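Local coordinates for protein putative aminooxidase (Propionibacterium acnes, PDB 2BA9) that isomerises polyunsaturated fatty acid to conjugated linoleic acid, probably using its bound flavin-adenine dinucleotide, at residues 58-63 with 203-208; 178-183 with 382-387; 90-93 with 97-100. All blocks are in the same frame, centred on the assembly; numbering follows the deposited sequence.

Interaction 1 (58-63 with 203-208). With FAD (flavin-adenine dinucleotide), chain D.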
loop_
_atom_site.group_PDB
_atom_site.type_symbol
_atom_site.label_atom_id
_atom_site.label_comp_id
_atom_site.label_asym_id
_atom_site.label_seq_id
_atom_site.Cartn_x
_atom_site.Cartn_y
_atom_site.Cartn_z
ATOM N N MET A 58 -1.497 -13.076 2.350
ATOM C CA MET A 58 -1.322 -12.857 0.926
ATOM C C MET A 58 -1.081 -11.374 0.631
ATOM O O MET A 58 -0.662 -11.009 -0.471
ATOM C CB MET A 58 -2.537 -13.387 0.153
ATOM C CG MET A 58 -2.524 -14.908 -0.007
ATOM S SD MET A 58 -1.082 -15.587 -0.905
ATOM C CE MET A 58 -1.216 -14.649 -2.434
ATOM N N GLY A 59 -1.320 -10.518 1.617
ATOM C CA GLY A 59 -1.100 -9.074 1.451
ATOM C C GLY A 59 -0.302 -8.458 2.588
ATOM O O GLY A 59 0.708 -9.033 3.040
ATOM N N ALA A 60 -0.759 -7.290 3.055
ATOM C CA ALA A 60 -0.149 -6.611 4.187
ATOM C C ALA A 60 0.127 -7.559 5.334
ATOM O O ALA A 60 -0.674 -8.452 5.631
ATOM C CB ALA A 60 -1.023 -5.447 4.669
ATOM N N ILE A 61 1.280 -7.336 5.963
ATOM C CA ILE A 61 1.738 -8.075 7.122
ATOM C C ILE A 61 1.856 -7.185 8.368
ATOM O O ILE A 61 1.448 -7.573 9.460
ATOM C CB ILE A 61 3.146 -8.655 6.886
ATOM C CG1 ILE A 61 3.183 -9.469 5.587
ATOM C CG2 ILE A 61 3.587 -9.474 8.105
ATOM C CD1 ILE A 61 4.593 -9.873 5.139
ATOM N N MET A 62 2.429 -6.001 8.199
ATOM C CA MET A 62 2.938 -5.234 9.338
ATOM C C MET A 62 2.553 -3.767 9.389
ATOM O O MET A 62 2.093 -3.180 8.406
ATOM C CB MET A 62 4.467 -5.332 9.381
ATOM C CG MET A 62 5.217 -4.651 8.234
ATOM S SD MET A 62 6.913 -5.266 8.094
ATOM C CE MET A 62 6.648 -6.877 7.320
ATOM N N GLY A 63 2.777 -3.193 10.572
ATOM C CA GLY A 63 2.712 -1.756 10.811
ATOM C C GLY A 63 3.838 -1.331 11.743
ATOM O O GLY A 63 4.691 -2.144 12.126
ATOM N N ASP A 203 -4.014 -13.313 13.717
ATOM C CA ASP A 203 -5.161 -13.623 12.862
ATOM C C ASP A 203 -5.145 -12.814 11.577
ATOM O O ASP A 203 -6.160 -12.704 10.887
ATOM C CB ASP A 203 -6.468 -13.412 13.631
ATOM C CG ASP A 203 -6.733 -14.530 14.635
ATOM O OD1 ASP A 203 -6.920 -15.701 14.197
ATOM O OD2 ASP A 203 -6.746 -14.242 15.855
ATOM N N GLY A 204 -3.989 -12.248 11.258
ATOM C CA GLY A 204 -3.790 -11.558 9.996
ATOM C C GLY A 204 -4.242 -10.112 9.990
ATOM O O GLY A 204 -5.117 -9.711 10.783
ATOM N N THR A 205 -3.637 -9.324 9.097
ATOM C CA THR A 205 -4.018 -7.931 8.954
ATOM C C THR A 205 -5.503 -7.845 8.569
ATOM O O THR A 205 -6.182 -6.906 8.976
ATOM C CB THR A 205 -3.147 -7.161 7.932
ATOM O OG1 THR A 205 -3.136 -7.857 6.680
ATOM C CG2 THR A 205 -1.714 -7.008 8.431
ATOM N N GLN A 206 -6.013 -8.844 7.833
ATOM C CA GLN A 206 -7.410 -8.828 7.381
ATOM C C GLN A 206 -8.402 -8.836 8.552
ATOM O O GLN A 206 -9.465 -8.225 8.463
ATOM C CB GLN A 206 -7.691 -10.004 6.446
ATOM C CG GLN A 206 -9.101 -9.985 5.815
ATOM C CD GLN A 206 -9.349 -11.123 4.831
ATOM O OE1 GLN A 206 -8.695 -12.177 4.898
ATOM N NE2 GLN A 206 -10.293 -10.914 3.905
ATOM N N ALA A 207 -8.034 -9.505 9.652
ATOM C CA ALA A 207 -8.944 -9.733 10.783
ATOM C C ALA A 207 -9.577 -8.463 11.331
ATOM O O ALA A 207 -10.777 -8.429 11.573
ATOM C CB ALA A 207 -8.223 -10.470 11.909
ATOM N N MET A 208 -8.758 -7.430 11.545
ATOM C CA MET A 208 -9.225 -6.202 12.178
ATOM C C MET A 208 -10.148 -5.365 11.288
ATOM O O MET A 208 -10.969 -4.601 11.785
ATOM C CB MET A 208 -8.040 -5.355 12.681
ATOM C CG MET A 208 -7.047 -4.891 11.617
ATOM S SD MET A 208 -5.445 -4.468 12.365
ATOM C CE MET A 208 -4.465 -4.063 10.903
HETATM P PA FAD D . -7.438 -2.001 -1.358
HETATM O O1A FAD D . -6.801 -2.617 -0.147
HETATM O O2A FAD D . -6.918 -2.456 -2.706
HETATM O O5B FAD D . -9.002 -2.343 -1.340
HETATM C C5B FAD D . -9.796 -1.805 -2.371
HETATM C C4B FAD D . -11.181 -2.417 -2.333
HETATM O O4B FAD D . -11.966 -1.832 -3.352
HETATM C C3B FAD D . -11.143 -3.931 -2.552
HETATM O O3B FAD D . -11.834 -4.585 -1.512
HETATM C C2B FAD D . -11.785 -4.111 -3.907
HETATM O O2B FAD D . -12.401 -5.389 -4.070
HETATM C C1B FAD D . -12.685 -2.865 -3.988
HETATM N N9A FAD D . -13.003 -2.552 -5.392
HETATM C C8A FAD D . -12.117 -2.367 -6.433
HETATM N N7A FAD D . -12.824 -2.122 -7.572
HETATM C C5A FAD D . -14.151 -2.147 -7.267
HETATM C C6A FAD D . -15.322 -1.980 -8.033
HETATM N N6A FAD D . -15.238 -1.359 -9.254
HETATM N N1A FAD D . -16.555 -2.040 -7.392
HETATM C C2A FAD D . -16.650 -2.322 -6.037
HETATM N N3A FAD D . -15.488 -2.490 -5.294
HETATM C C4A FAD D . -14.267 -2.425 -5.895
HETATM N N1 FAD D . 0.362 -1.920 3.917
HETATM C C2 FAD D . 0.974 -1.526 5.089
HETATM O O2 FAD D . 0.522 -0.577 5.729
HETATM N N3 FAD D . 2.109 -2.182 5.524
HETATM C C4 FAD D . 2.614 -3.247 4.807
HETATM O O4 FAD D . 3.625 -3.826 5.237
HETATM C C4X FAD D . 1.987 -3.657 3.626
HETATM N N5 FAD D . 2.478 -4.706 2.869
HETATM C C5X FAD D . 1.776 -5.220 1.795
HETATM C C6 FAD D . 2.221 -6.365 1.139
HETATM C C7 FAD D . 1.482 -6.892 0.082
HETATM C C7M FAD D . 1.984 -8.138 -0.590
HETATM C C8 FAD D . 0.307 -6.266 -0.324
HETATM C C8M FAD D . -0.522 -6.791 -1.456
HETATM C C9 FAD D . -0.127 -5.119 0.335
HETATM C C9A FAD D . 0.604 -4.575 1.393
HETATM N N10 FAD D . 0.196 -3.405 2.059
HETATM C C10 FAD D . 0.841 -2.991 3.202
HETATM C "C1'" FAD D . -0.689 -2.409 1.387
HETATM C "C2'" FAD D . -2.102 -2.425 1.958
HETATM O "O2'" FAD D . -2.624 -3.746 2.056
HETATM C "C3'" FAD D . -2.967 -1.558 1.058
HETATM O "O3'" FAD D . -2.332 -0.290 0.871
HETATM C "C4'" FAD D . -4.362 -1.391 1.639
HETATM O "O4'" FAD D . -5.098 -2.606 1.571
HETATM C "C5'" FAD D . -5.064 -0.266 0.891
HETATM O "O5'" FAD D . -6.434 -0.279 1.177
HETATM P P FAD D . -7.483 0.394 0.142
HETATM O O1P FAD D . -8.906 0.202 0.632
HETATM O O2P FAD D . -7.119 1.831 -0.007
HETATM O O3P FAD D . -7.326 -0.403 -1.243
#
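Thr205, on helix 204-215, reaches the backbone of the 58-63 loop with its whole branched end. From the CA of Thr205 the bond to CB points at the loop, and CB lies 3.6 Å from Ala60 O. There the side chain forks. With chi1 at 53°, OG1 sits between the backbone N and the carbonyl carbon, which brings it 2.7 Å from Ala60 O to donate a short hydrogen bond. It comes from above the carbonyl plane, 52° out of it. The other branch, CG2, lies between two carbonyls, 3.3 Å from Ala60 O and 3.4 Å from Ile61 O, so one threonine spans two consecutive peptide groups.

Ala60 is thus held between helix and cofactor. Its CB touches FAD C10 at 3.4 Å and its CA lies as near to C5X, so the residue packs on the flavin ring system, while Met62 O lies 3.0 Å from FAD N3. Thr205 is therefore a second-shell residue behind this part of the flavin pocket.

Glu57 accepts a hydrogen bond from Thr205 N. The loop runs from strand 54-55 to helix 68-77, with helix 408-423 touching Ala60 through Phe408 and strands 277-288 and 359-373 packing on Met58.

Interaction 2 (178-183 with 382-387). With NA (sodium ion), chain B.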
loop_
_atom_site.group_PDB
_atom_site.type_symbol
_atom_site.label_atom_id
_atom_site.label_comp_id
_atom_site.label_asym_id
_atom_site.label_seq_id
_atom_site.Cartn_x
_atom_site.Cartn_y
_atom_site.Cartn_z
ATOM N N ALA A 178 10.151 11.145 -4.603
ATOM C CA ALA A 178 10.535 11.219 -3.180
ATOM C C ALA A 178 9.345 11.347 -2.216
ATOM O O ALA A 178 9.355 10.751 -1.133
ATOM C CB ALA A 178 11.521 12.369 -2.952
ATOM N N ALA A 179 8.333 12.107 -2.621
ATOM C CA ALA A 179 7.138 12.374 -1.789
ATOM C C ALA A 179 6.405 11.111 -1.322
ATOM O O ALA A 179 5.869 11.058 -0.212
ATOM C CB ALA A 179 6.175 13.244 -2.549
ATOM N N TYR A 180 6.340 10.110 -2.180
ATOM C CA TYR A 180 5.735 8.844 -1.787
ATOM C C TYR A 180 6.611 8.153 -0.745
ATOM O O TYR A 180 6.116 7.717 0.291
ATOM C CB TYR A 180 5.521 7.941 -3.007
ATOM C CG TYR A 180 4.553 8.511 -4.011
ATOM C CD1 TYR A 180 3.201 8.659 -3.699
ATOM C CD2 TYR A 180 4.984 8.902 -5.272
ATOM C CE1 TYR A 180 2.303 9.185 -4.614
ATOM C CE2 TYR A 180 4.092 9.421 -6.207
ATOM C CZ TYR A 180 2.751 9.571 -5.875
ATOM O OH TYR A 180 1.866 10.094 -6.816
ATOM N N VAL A 181 7.913 8.098 -1.004
ATOM C CA VAL A 181 8.831 7.318 -0.164
ATOM C C VAL A 181 8.790 7.836 1.265
ATOM O O VAL A 181 8.630 7.051 2.208
ATOM C CB VAL A 181 10.296 7.376 -0.679
ATOM C CG1 VAL A 181 11.255 6.588 0.277
ATOM C CG2 VAL A 181 10.380 6.871 -2.157
ATOM N N LEU A 182 8.909 9.162 1.391
ATOM C CA LEU A 182 9.112 9.823 2.671
ATOM C C LEU A 182 7.817 10.063 3.475
ATOM O O LEU A 182 7.877 10.337 4.682
ATOM C CB LEU A 182 9.920 11.108 2.460
ATOM C CG LEU A 182 11.372 10.816 2.028
ATOM C CD1 LEU A 182 12.069 12.041 1.444
ATOM C CD2 LEU A 182 12.168 10.253 3.218
ATOM N N LYS A 183 6.664 9.932 2.817
ATOM C CA LYS A 183 5.361 9.910 3.497
ATOM C C LYS A 183 5.083 8.552 4.149
ATOM O O LYS A 183 4.444 8.494 5.200
ATOM C CB LYS A 183 4.218 10.311 2.540
ATOM C CG LYS A 183 4.196 11.814 2.260
ATOM C CD LYS A 183 3.071 12.256 1.328
ATOM C CE LYS A 183 3.250 13.711 0.935
ATOM N NZ LYS A 183 3.293 14.652 2.115
ATOM N N GLY A 382 1.783 19.213 -11.456
ATOM C CA GLY A 382 0.743 19.648 -10.528
ATOM C C GLY A 382 -0.379 18.656 -10.283
ATOM O O GLY A 382 -1.406 19.029 -9.720
ATOM N N TRP A 383 -0.178 17.390 -10.661
ATOM C CA TRP A 383 -1.240 16.366 -10.611
ATOM C C TRP A 383 -2.197 16.516 -9.427
ATOM O O TRP A 383 -3.390 16.590 -9.628
ATOM C CB TRP A 383 -0.655 14.941 -10.619
ATOM C CG TRP A 383 -1.632 13.887 -11.087
ATOM C CD1 TRP A 383 -1.804 13.433 -12.376
ATOM C CD2 TRP A 383 -2.555 13.144 -10.276
ATOM N NE1 TRP A 383 -2.785 12.463 -12.408
ATOM C CE2 TRP A 383 -3.261 12.270 -11.137
ATOM C CE3 TRP A 383 -2.859 13.140 -8.909
ATOM C CZ2 TRP A 383 -4.247 11.415 -10.675
ATOM C CZ3 TRP A 383 -3.837 12.275 -8.448
ATOM C CH2 TRP A 383 -4.518 11.426 -9.328
ATOM N N TYR A 384 -1.659 16.597 -8.213
ATOM C CA TYR A 384 -2.471 16.608 -6.975
ATOM C C TYR A 384 -3.096 17.978 -6.655
ATOM O O TYR A 384 -4.083 18.060 -5.926
ATOM C CB TYR A 384 -1.638 16.112 -5.775
ATOM C CG TYR A 384 -1.316 14.641 -5.808
ATOM C CD1 TYR A 384 -2.188 13.709 -5.257
ATOM C CD2 TYR A 384 -0.140 14.174 -6.387
ATOM C CE1 TYR A 384 -1.908 12.364 -5.276
ATOM C CE2 TYR A 384 0.153 12.795 -6.418
ATOM C CZ TYR A 384 -0.743 11.901 -5.858
ATOM O OH TYR A 384 -0.505 10.538 -5.866
ATOM N N GLU A 385 -2.518 19.054 -7.188
ATOM C CA GLU A 385 -3.154 20.357 -7.108
ATOM C C GLU A 385 -4.455 20.282 -7.893
ATOM O O GLU A 385 -5.500 20.729 -7.429
ATOM C CB GLU A 385 -2.238 21.462 -7.662
ATOM C CG GLU A 385 -1.029 21.753 -6.769
ATOM C CD GLU A 385 -0.270 22.992 -7.190
ATOM O OE1 GLU A 385 -0.847 24.085 -7.090
ATOM O OE2 GLU A 385 0.908 22.877 -7.601
ATOM N N LYS A 386 -4.389 19.676 -9.076
ATOM C CA LYS A 386 -5.581 19.469 -9.886
ATOM C C LYS A 386 -6.574 18.535 -9.190
ATOM O O LYS A 386 -7.715 18.915 -8.945
ATOM C CB LYS A 386 -5.207 18.916 -11.263
ATOM C CG LYS A 386 -6.402 18.673 -12.172
ATOM C CD LYS A 386 -7.050 19.983 -12.662
ATOM C CE LYS A 386 -7.817 19.779 -13.971
ATOM N NZ LYS A 386 -8.133 21.043 -14.720
ATOM N N VAL A 387 -6.145 17.321 -8.854
ATOM C CA VAL A 387 -7.101 16.311 -8.381
ATOM C C VAL A 387 -7.723 16.691 -7.025
ATOM O O VAL A 387 -8.926 16.496 -6.822
ATOM C CB VAL A 387 -6.503 14.897 -8.403
ATOM C CG1 VAL A 387 -7.473 13.876 -7.782
ATOM C CG2 VAL A 387 -6.174 14.516 -9.838
HETATM NA NA NA B . 3.118 8.990 7.269
HETATM O O HOH W 1 4.543 7.210 7.795
HETATM O O HOH W 2 1.957 10.631 5.940
HETATM O O HOH W 3 4.731 10.304 7.699
#
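Two tyrosines from helices nearly 200 residues apart in sequence, Tyr180 and Tyr384, meet through their hydroxyls. Tyr180 OH donates to Tyr384 OH over 2.6 Å, a short bond. Each oxygen lies at the edge of the other ring and in its plane, and the side chains arrive from opposite directions. Tyr180 OH also lies 3.2 Å from Tyr384 CE2, whereas carbon touches carbon only at 4.2 Å, between Tyr180 CZ and Tyr384 CE2.

In both residues the first torsion places CG opposite the carbonyl carbon and beside the backbone N. The second torsions, -67° in Tyr180 and -88° in Tyr384, turn each ring roughly across the plane of its CA, CB and CG. The two ring planes end up about 60° apart, so the rings do not stack. Rotation of the Tyr384 ring is probably limited by Trp383, whose CE3 lies 3.6 Å above the centre of one face. Both buried hydroxyls have a second partner: Tyr180 OH bonds with Val374 N and Tyr384 OH with Ile402 O. His133 stacks on the Tyr384 ring and also meets that of Tyr180.

Lys183 O binds a sodium ion at 2.5 Å, beside three waters and Glu410. The contact links helix 178-184, which packs on helices 145-151 and 158-161, to helix 383-389, which lies against helix 267-273; Phe371 of strand 359-373 meets the Tyr180 ring edge-to-face.

Interaction 3 (90-93 with 97-100)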
loop_
_atom_site.group_PDB
_atom_site.type_symbol
_atom_site.label_atom_id
_atom_site.label_comp_id
_atom_site.label_asym_id
_atom_site.label_seq_id
_atom_site.Cartn_x
_atom_site.Cartn_y
_atom_site.Cartn_z
ATOM N N PHE A 90 19.891 -11.105 5.376
ATOM C CA PHE A 90 20.153 -10.542 4.068
ATOM C C PHE A 90 20.920 -11.527 3.232
ATOM O O PHE A 90 21.878 -12.129 3.704
ATOM C CB PHE A 90 20.892 -9.206 4.187
ATOM C CG PHE A 90 19.990 -8.080 4.582
ATOM C CD1 PHE A 90 19.197 -7.456 3.634
ATOM C CD2 PHE A 90 19.901 -7.670 5.915
ATOM C CE1 PHE A 90 18.328 -6.423 3.991
ATOM C CE2 PHE A 90 19.047 -6.629 6.289
ATOM C CZ PHE A 90 18.253 -6.010 5.324
ATOM N N LEU A 91 20.457 -11.683 1.991
ATOM C CA LEU A 91 20.949 -12.663 1.044
ATOM C C LEU A 91 21.418 -11.960 -0.213
ATOM O O LEU A 91 20.835 -10.963 -0.622
ATOM C CB LEU A 91 19.824 -13.614 0.610
ATOM C CG LEU A 91 19.098 -14.428 1.674
ATOM C CD1 LEU A 91 18.050 -15.271 0.996
ATOM C CD2 LEU A 91 20.089 -15.270 2.477
ATOM N N HIS A 92 22.457 -12.505 -0.826
ATOM C CA HIS A 92 22.853 -12.112 -2.168
ATOM C C HIS A 92 21.992 -12.889 -3.155
ATOM O O HIS A 92 21.276 -13.825 -2.793
ATOM C CB HIS A 92 24.353 -12.358 -2.400
ATOM C CG HIS A 92 25.236 -11.343 -1.744
ATOM N ND1 HIS A 92 25.231 -10.015 -2.104
ATOM C CD2 HIS A 92 26.166 -11.465 -0.768
ATOM C CE1 HIS A 92 26.105 -9.357 -1.364
ATOM N NE2 HIS A 92 26.682 -10.212 -0.540
ATOM N N GLU A 93 22.049 -12.487 -4.415
ATOM C CA GLU A 93 21.228 -13.122 -5.425
ATOM C C GLU A 93 21.570 -14.595 -5.643
ATOM O O GLU A 93 20.769 -15.318 -6.234
ATOM C CB GLU A 93 21.318 -12.372 -6.745
ATOM C CG GLU A 93 22.672 -12.397 -7.410
ATOM C CD GLU A 93 22.674 -11.505 -8.608
ATOM O OE1 GLU A 93 23.028 -11.967 -9.699
ATOM O OE2 GLU A 93 22.264 -10.343 -8.452
ATOM N N ILE A 97 24.321 -15.612 2.593
ATOM C CA ILE A 97 23.944 -14.780 3.727
ATOM C C ILE A 97 25.069 -13.784 3.984
ATOM O O ILE A 97 26.259 -14.146 3.961
ATOM C CB ILE A 97 23.709 -15.628 5.016
ATOM C CG1 ILE A 97 22.503 -16.561 4.852
ATOM C CG2 ILE A 97 23.510 -14.735 6.228
ATOM C CD1 ILE A 97 22.572 -17.837 5.706
ATOM N N TYR A 98 24.698 -12.530 4.197
ATOM C CA TYR A 98 25.649 -11.521 4.587
ATOM C C TYR A 98 24.967 -10.470 5.425
ATOM O O TYR A 98 23.735 -10.353 5.392
ATOM C CB TYR A 98 26.299 -10.876 3.364
ATOM C CG TYR A 98 25.423 -9.926 2.562
ATOM C CD1 TYR A 98 25.720 -8.574 2.494
ATOM C CD2 TYR A 98 24.325 -10.394 1.841
ATOM C CE1 TYR A 98 24.938 -7.700 1.744
ATOM C CE2 TYR A 98 23.546 -9.534 1.091
ATOM C CZ TYR A 98 23.857 -8.189 1.041
ATOM O OH TYR A 98 23.072 -7.334 0.286
ATOM N N VAL A 99 25.789 -9.689 6.124
ATOM C CA VAL A 99 25.336 -8.664 7.059
ATOM C C VAL A 99 25.781 -7.286 6.538
ATOM O O VAL A 99 26.927 -6.890 6.732
ATOM C CB VAL A 99 25.942 -8.907 8.463
ATOM C CG1 VAL A 99 25.259 -8.032 9.506
ATOM C CG2 VAL A 99 25.829 -10.374 8.848
ATOM N N PRO A 100 24.885 -6.565 5.841
ATOM C CA PRO A 100 25.315 -5.316 5.232
ATOM C C PRO A 100 25.875 -4.294 6.233
ATOM O O PRO A 100 26.791 -3.543 5.896
ATOM C CB PRO A 100 24.052 -4.795 4.517
ATOM C CG PRO A 100 22.950 -5.656 4.906
ATOM C CD PRO A 100 23.482 -6.889 5.547
HETATM O O HOH W 4 21.879 -10.784 7.503
#
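Phe90 O is approached by two donors from the partner strand. Tyr98 N gives it a hydrogen bond of 2.9 Å, nearly straight at 169°, and Ile97 CA adds a CA-H...O contact at 3.4 Å. The other half of the pairing is opened by water: water 4 accepts from Phe90 N and donates to Tyr98 O, bridging the two backbones in place of a direct bond. Leu91 and Ile97 follow as a non-hydrogen-bonded antiparallel pair, their side chains meeting at Leu91 CD2 and Ile97 CG1.

The Tyr98 ring is covered on both faces. Over one, the His92 ring lies in a face-to-face stack, with centroids 3.6 Å apart and planes only 9° from parallel; against the opposite face rests Phe90 CB, 4.1 Å from Tyr98 CE2. A chi1 of 73°, setting Tyr98 CG between its backbone N and carbonyl carbon, folds the ring back across the hairpin into this slot. His92 ND1 is hydrogen-bonded to Asp300 OD2, a bond that should fix the imidazole's rotation and hold it flat on the tyrosine. Pro100 packs on Phe90 separately, its CG making a CH-pi contact over one ring face, toward the rim, 4.1 Å from the centroid.

The contact lies at the beta hairpin of strand 88-91 and the short, weakly bonded strand 97-98, at the border of the mixed sheet. Strand 97-98 is the outermost there, and 88-91 continues to strand 295-297 through backbone bonding of Leu91 with Tyr297, while Pro299 touches both Phe90 and Tyr98.

The three contacts are well separated and none touches another. The centres of interactions 1 and 2 are about 26 Å apart. From interaction 3, the centre of interaction 1 is about 27 Å away. Along the chain, the hairpin of interaction 3 falls between the two segments of interaction 1 and is complete before interaction 2 begins, whereas interactions 1 and 2 alternate. These two lie on opposite sides of the chain's centre, yet helix 408-423 borders both, through Phe408 near the flavin and Glu410 at the sodium bound by Lys183. Interaction 1 lies at the flavin; interactions 2 and 3 join parts of the fold away from it, the Tyr180 side chain being about 11 Å from FAD.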